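Local coordinates for activator of (r)-2-hydroxyglutaryl-coa dehydratase (Acidaminococcus fermentans, PDB 1HUX), which activates the (R)-2-hydroxyglutaryl-CoA dehydratase of glutamate fermentation by ATP-dependent electron transfer, as a homodimer sharing one [4Fe-4S] cluster, at residues 191-203 and 221-233. Sequence-based numbering, arbitrary orientation.
Sequences IHRSVASRVIGLA and NYGVRGALEEGLG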
loop_
_atom_site.group_PDB
_atom_site.type_symbol
_atom_site.label_atom_id
_atom_site.label_comp_id
_atom_site.label_asym_id
_atom_site.label_seq_id
_atom_site.Cartn_x
_atom_site.Cartn_y
_atom_site.Cartn_z
ATOM N N ILE A 191 3.432 -15.111 -3.034
ATOM C CA ILE A 191 3.320 -14.049 -2.041
ATOM C C ILE A 191 4.615 -13.942 -1.230
ATOM O O ILE A 191 5.048 -12.845 -0.870
ATOM C CB ILE A 191 2.131 -14.309 -1.096
ATOM C CG1 ILE A 191 0.829 -14.220 -1.892
ATOM C CG2 ILE A 191 2.123 -13.307 0.034
ATOM C CD1 ILE A 191 -0.413 -14.396 -1.055
ATOM N N HIS A 192 5.235 -15.090 -0.968
ATOM C CA HIS A 192 6.474 -15.145 -0.215
ATOM C C HIS A 192 7.589 -14.463 -0.962
ATOM O O HIS A 192 8.296 -13.642 -0.390
ATOM C CB HIS A 192 6.852 -16.592 0.092
ATOM C CG HIS A 192 5.971 -17.222 1.126
ATOM N ND1 HIS A 192 5.942 -18.582 1.360
ATOM C CD2 HIS A 192 5.080 -16.673 1.986
ATOM C CE1 HIS A 192 5.071 -18.840 2.317
ATOM N NE2 HIS A 192 4.533 -17.700 2.714
ATOM N N ARG A 193 7.763 -14.788 -2.235
ATOM C CA ARG A 193 8.808 -14.125 -3.001
ATOM C C ARG A 193 8.506 -12.632 -3.058
ATOM O O ARG A 193 9.417 -11.805 -3.049
ATOM C CB ARG A 193 8.882 -14.675 -4.418
ATOM C CG ARG A 193 9.134 -16.142 -4.480
ATOM C CD ARG A 193 9.353 -16.557 -5.900
ATOM N NE ARG A 193 8.994 -17.955 -6.096
ATOM C CZ ARG A 193 7.859 -18.360 -6.658
ATOM N NH1 ARG A 193 6.962 -17.461 -7.088
ATOM N NH2 ARG A 193 7.627 -19.667 -6.792
ATOM N N SER A 194 7.223 -12.295 -3.118
ATOM C CA SER A 194 6.800 -10.897 -3.168
ATOM C C SER A 194 7.313 -10.138 -1.938
ATOM O O SER A 194 7.779 -8.999 -2.040
ATOM C CB SER A 194 5.269 -10.822 -3.240
ATOM O OG SER A 194 4.826 -9.476 -3.351
ATOM N N VAL A 195 7.223 -10.785 -0.778
ATOM C CA VAL A 195 7.681 -10.194 0.477
ATOM C C VAL A 195 9.210 -10.116 0.446
ATOM O O VAL A 195 9.806 -9.073 0.757
ATOM C CB VAL A 195 7.227 -11.053 1.697
ATOM C CG1 VAL A 195 7.769 -10.463 2.982
ATOM C CG2 VAL A 195 5.705 -11.110 1.765
ATOM N N ALA A 196 9.834 -11.227 0.053
ATOM C CA ALA A 196 11.290 -11.294 -0.035
ATOM C C ALA A 196 11.784 -10.137 -0.890
ATOM O O ALA A 196 12.736 -9.445 -0.520
ATOM C CB ALA A 196 11.744 -12.637 -0.630
ATOM N N SER A 197 11.115 -9.907 -2.017
ATOM C CA SER A 197 11.506 -8.831 -2.913
ATOM C C SER A 197 11.575 -7.484 -2.214
ATOM O O SER A 197 12.522 -6.732 -2.430
ATOM C CB SER A 197 10.553 -8.742 -4.102
ATOM O OG SER A 197 10.688 -9.878 -4.930
ATOM N N ARG A 198 10.591 -7.172 -1.376
ATOM C CA ARG A 198 10.601 -5.877 -0.681
ATOM C C ARG A 198 11.744 -5.803 0.332
ATOM O O ARG A 198 12.433 -4.775 0.454
ATOM C CB ARG A 198 9.262 -5.627 0.030
ATOM C CG ARG A 198 8.123 -5.296 -0.899
ATOM C CD ARG A 198 8.513 -4.151 -1.800
ATOM N NE ARG A 198 8.071 -4.373 -3.170
ATOM C CZ ARG A 198 8.248 -5.505 -3.850
ATOM N NH1 ARG A 198 8.857 -6.538 -3.288
ATOM N NH2 ARG A 198 7.829 -5.606 -5.106
ATOM N N VAL A 199 11.932 -6.893 1.071
ATOM C CA VAL A 199 12.985 -6.942 2.068
ATOM C C VAL A 199 14.296 -6.724 1.336
ATOM O O VAL A 199 15.085 -5.848 1.703
ATOM C CB VAL A 199 12.998 -8.298 2.802
ATOM C CG1 VAL A 199 14.234 -8.429 3.645
ATOM C CG2 VAL A 199 11.789 -8.396 3.680
ATOM N N ILE A 200 14.515 -7.511 0.287
ATOM C CA ILE A 200 15.727 -7.375 -0.507
ATOM C C ILE A 200 15.898 -5.918 -0.959
ATOM O O ILE A 200 17.015 -5.413 -1.025
ATOM C CB ILE A 200 15.699 -8.318 -1.728
ATOM C CG1 ILE A 200 15.716 -9.775 -1.242
ATOM C CG2 ILE A 200 16.898 -8.058 -2.618
ATOM C CD1 ILE A 200 15.936 -10.814 -2.325
ATOM N N GLY A 201 14.789 -5.247 -1.245
ATOM C CA GLY A 201 14.845 -3.853 -1.644
ATOM C C GLY A 201 15.512 -3.001 -0.576
ATOM O O GLY A 201 16.468 -2.283 -0.866
ATOM N N LEU A 202 15.017 -3.067 0.659
ATOM C CA LEU A 202 15.620 -2.304 1.760
ATOM C C LEU A 202 17.043 -2.807 1.964
ATOM O O LEU A 202 17.992 -2.023 2.103
ATOM C CB LEU A 202 14.851 -2.525 3.071
ATOM C CG LEU A 202 13.591 -1.731 3.439
ATOM C CD1 LEU A 202 13.969 -0.297 3.711
ATOM C CD2 LEU A 202 12.563 -1.819 2.315
ATOM N N ALA A 203 17.168 -4.132 1.985
ATOM C CA ALA A 203 18.438 -4.814 2.200
ATOM C C ALA A 203 19.612 -4.237 1.433
ATOM O O ALA A 203 20.691 -4.046 1.987
ATOM C CB ALA A 203 18.287 -6.288 1.869
ATOM N N ASN A 221 8.251 -18.154 9.374
ATOM C CA ASN A 221 7.826 -18.487 8.016
ATOM C C ASN A 221 9.035 -18.847 7.153
ATOM O O ASN A 221 9.626 -17.981 6.519
ATOM C CB ASN A 221 7.084 -17.297 7.404
ATOM C CG ASN A 221 6.341 -17.664 6.123
ATOM O OD1 ASN A 221 6.834 -18.442 5.302
ATOM N ND2 ASN A 221 5.155 -17.089 5.938
ATOM N N TYR A 222 9.406 -20.124 7.131
ATOM C CA TYR A 222 10.549 -20.548 6.340
ATOM C C TYR A 222 10.263 -20.410 4.851
ATOM O O TYR A 222 11.157 -20.543 4.017
ATOM C CB TYR A 222 10.943 -21.986 6.688
ATOM C CG TYR A 222 9.847 -23.004 6.533
ATOM C CD1 TYR A 222 9.460 -23.455 5.274
ATOM C CD2 TYR A 222 9.187 -23.523 7.650
ATOM C CE1 TYR A 222 8.437 -24.402 5.126
ATOM C CE2 TYR A 222 8.160 -24.473 7.513
ATOM C CZ TYR A 222 7.793 -24.906 6.243
ATOM O OH TYR A 222 6.780 -25.825 6.067
ATOM N N GLY A 223 9.005 -20.158 4.513
ATOM C CA GLY A 223 8.672 -19.964 3.121
ATOM C C GLY A 223 9.335 -18.650 2.774
ATOM O O GLY A 223 10.122 -18.555 1.840
ATOM N N VAL A 224 9.026 -17.637 3.565
ATOM C CA VAL A 224 9.585 -16.318 3.379
ATOM C C VAL A 224 11.111 -16.336 3.449
ATOM O O VAL A 224 11.795 -15.866 2.542
ATOM C CB VAL A 224 9.076 -15.353 4.454
ATOM C CG1 VAL A 224 9.797 -14.019 4.333
ATOM C CG2 VAL A 224 7.559 -15.188 4.330
ATOM N N ARG A 225 11.654 -16.889 4.522
ATOM C CA ARG A 225 13.108 -16.912 4.685
ATOM C C ARG A 225 13.812 -17.571 3.495
ATOM O O ARG A 225 14.858 -17.095 3.041
ATOM C CB ARG A 225 13.476 -17.624 5.999
ATOM C CG ARG A 225 14.902 -17.396 6.491
ATOM C CD ARG A 225 15.656 -18.700 6.492
ATOM N NE ARG A 225 14.934 -19.708 7.258
ATOM C CZ ARG A 225 15.129 -21.018 7.146
ATOM N NH1 ARG A 225 16.033 -21.495 6.296
ATOM N NH2 ARG A 225 14.405 -21.854 7.875
ATOM N N GLY A 226 13.229 -18.652 2.988
ATOM C CA GLY A 226 13.825 -19.344 1.860
ATOM C C GLY A 226 13.791 -18.471 0.623
ATOM O O GLY A 226 14.698 -18.519 -0.210
ATOM N N ALA A 227 12.734 -17.668 0.508
ATOM C CA ALA A 227 12.577 -16.768 -0.623
ATOM C C ALA A 227 13.702 -15.760 -0.545
ATOM O O ALA A 227 14.198 -15.299 -1.575
ATOM C CB ALA A 227 11.217 -16.045 -0.560
ATOM N N LEU A 228 14.090 -15.423 0.686
ATOM C CA LEU A 228 15.166 -14.474 0.945
ATOM C C LEU A 228 16.539 -15.059 0.591
ATOM O O LEU A 228 17.408 -14.371 0.042
ATOM C CB LEU A 228 15.136 -14.052 2.412
ATOM C CG LEU A 228 14.208 -12.872 2.698
ATOM C CD1 LEU A 228 14.237 -12.578 4.179
ATOM C CD2 LEU A 228 14.657 -11.636 1.907
ATOM N N GLU A 229 16.736 -16.333 0.902
ATOM C CA GLU A 229 18.005 -16.964 0.596
ATOM C C GLU A 229 18.193 -16.992 -0.921
ATOM O O GLU A 229 19.308 -16.795 -1.417
ATOM C CB GLU A 229 18.046 -18.376 1.190
ATOM C CG GLU A 229 18.167 -18.367 2.714
ATOM C CD GLU A 229 18.170 -19.754 3.350
ATOM O OE1 GLU A 229 17.111 -20.422 3.323
ATOM O OE2 GLU A 229 19.228 -20.173 3.881
ATOM N N GLU A 230 17.100 -17.224 -1.650
ATOM C CA GLU A 230 17.137 -17.271 -3.108
ATOM C C GLU A 230 17.499 -15.904 -3.660
ATOM O O GLU A 230 18.390 -15.776 -4.499
ATOM C CB GLU A 230 15.782 -17.684 -3.664
ATOM C CG GLU A 230 15.443 -19.146 -3.485
ATOM C CD GLU A 230 14.071 -19.486 -4.054
ATOM O OE1 GLU A 230 13.803 -19.128 -5.224
ATOM O OE2 GLU A 230 13.261 -20.113 -3.335
ATOM N N GLY A 231 16.808 -14.880 -3.177
ATOM C CA GLY A 231 17.071 -13.530 -3.636
ATOM C C GLY A 231 18.491 -13.067 -3.378
ATOM O O GLY A 231 19.210 -12.746 -4.315
ATOM N N LEU A 232 18.897 -13.041 -2.112
ATOM C CA LEU A 232 20.234 -12.595 -1.738
ATOM C C LEU A 232 21.317 -13.633 -2.022
ATOM O O LEU A 232 22.513 -13.326 -1.993
ATOM C CB LEU A 232 20.261 -12.232 -0.253
ATOM C CG LEU A 232 19.183 -11.282 0.260
ATOM C CD1 LEU A 232 19.472 -11.013 1.738
ATOM C CD2 LEU A 232 19.151 -9.979 -0.529
ATOM N N GLY A 233 20.903 -14.866 -2.281
ATOM C CA GLY A 233 21.867 -15.911 -2.571
ATOM C C GLY A 233 22.901 -16.175 -1.490
ATOM O O GLY A 233 24.056 -16.491 -1.786
#
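The His192 ring lies against the first turn of helix 222-232, with Asn221 OD1 and Val224 N over one and the same face. Because CG stands anti to the carbonyl carbon (chi1 -72°), the imidazole reaches the start of helix 222-232, where ring and Asn221 amide planes stand 86° apart. Asn221, its side chain about 4 Å from bound ADP at the nearest atoms, is the N-cap: its OD1 accepts from Val224 N at 2.9 Å and more weakly from Gly223 N. Val224 CG2 meets His192 CD2 at 3.7 Å, and His192 ND1 lies 3.5 Å from Gly223 CA, where any CB would collide with the ring. Cutting His192 back to an alanine is likely to open a gap beside the cap and leave Asn221 OD1 and Val224 CG2 without the ring they pack on.

At the other end, the Ile200 and Leu232 side chains run antiparallel alongside one another, Ile200 CG1 meeting Leu232 CD2 at 3.5 Å, while Ile200 CD1 abuts Gly231 CA. Leu228 CD2 sits among Val199 CG1 (3.7 Å), Ile200 CG1 and Ala196 CB, crossing Val199 at about a right angle. Between these ends Ala196 CB meets Ala227 CB at 3.4 Å, consistent with segment axes 8.1 Å apart crossing at -55°.

Within the actin-like ATPase fold, Val199 and Leu232 rest on strand 99-104, Val195 meets Phe134 of helix 132-142, and His192 and Asn221 touch helix 149-153.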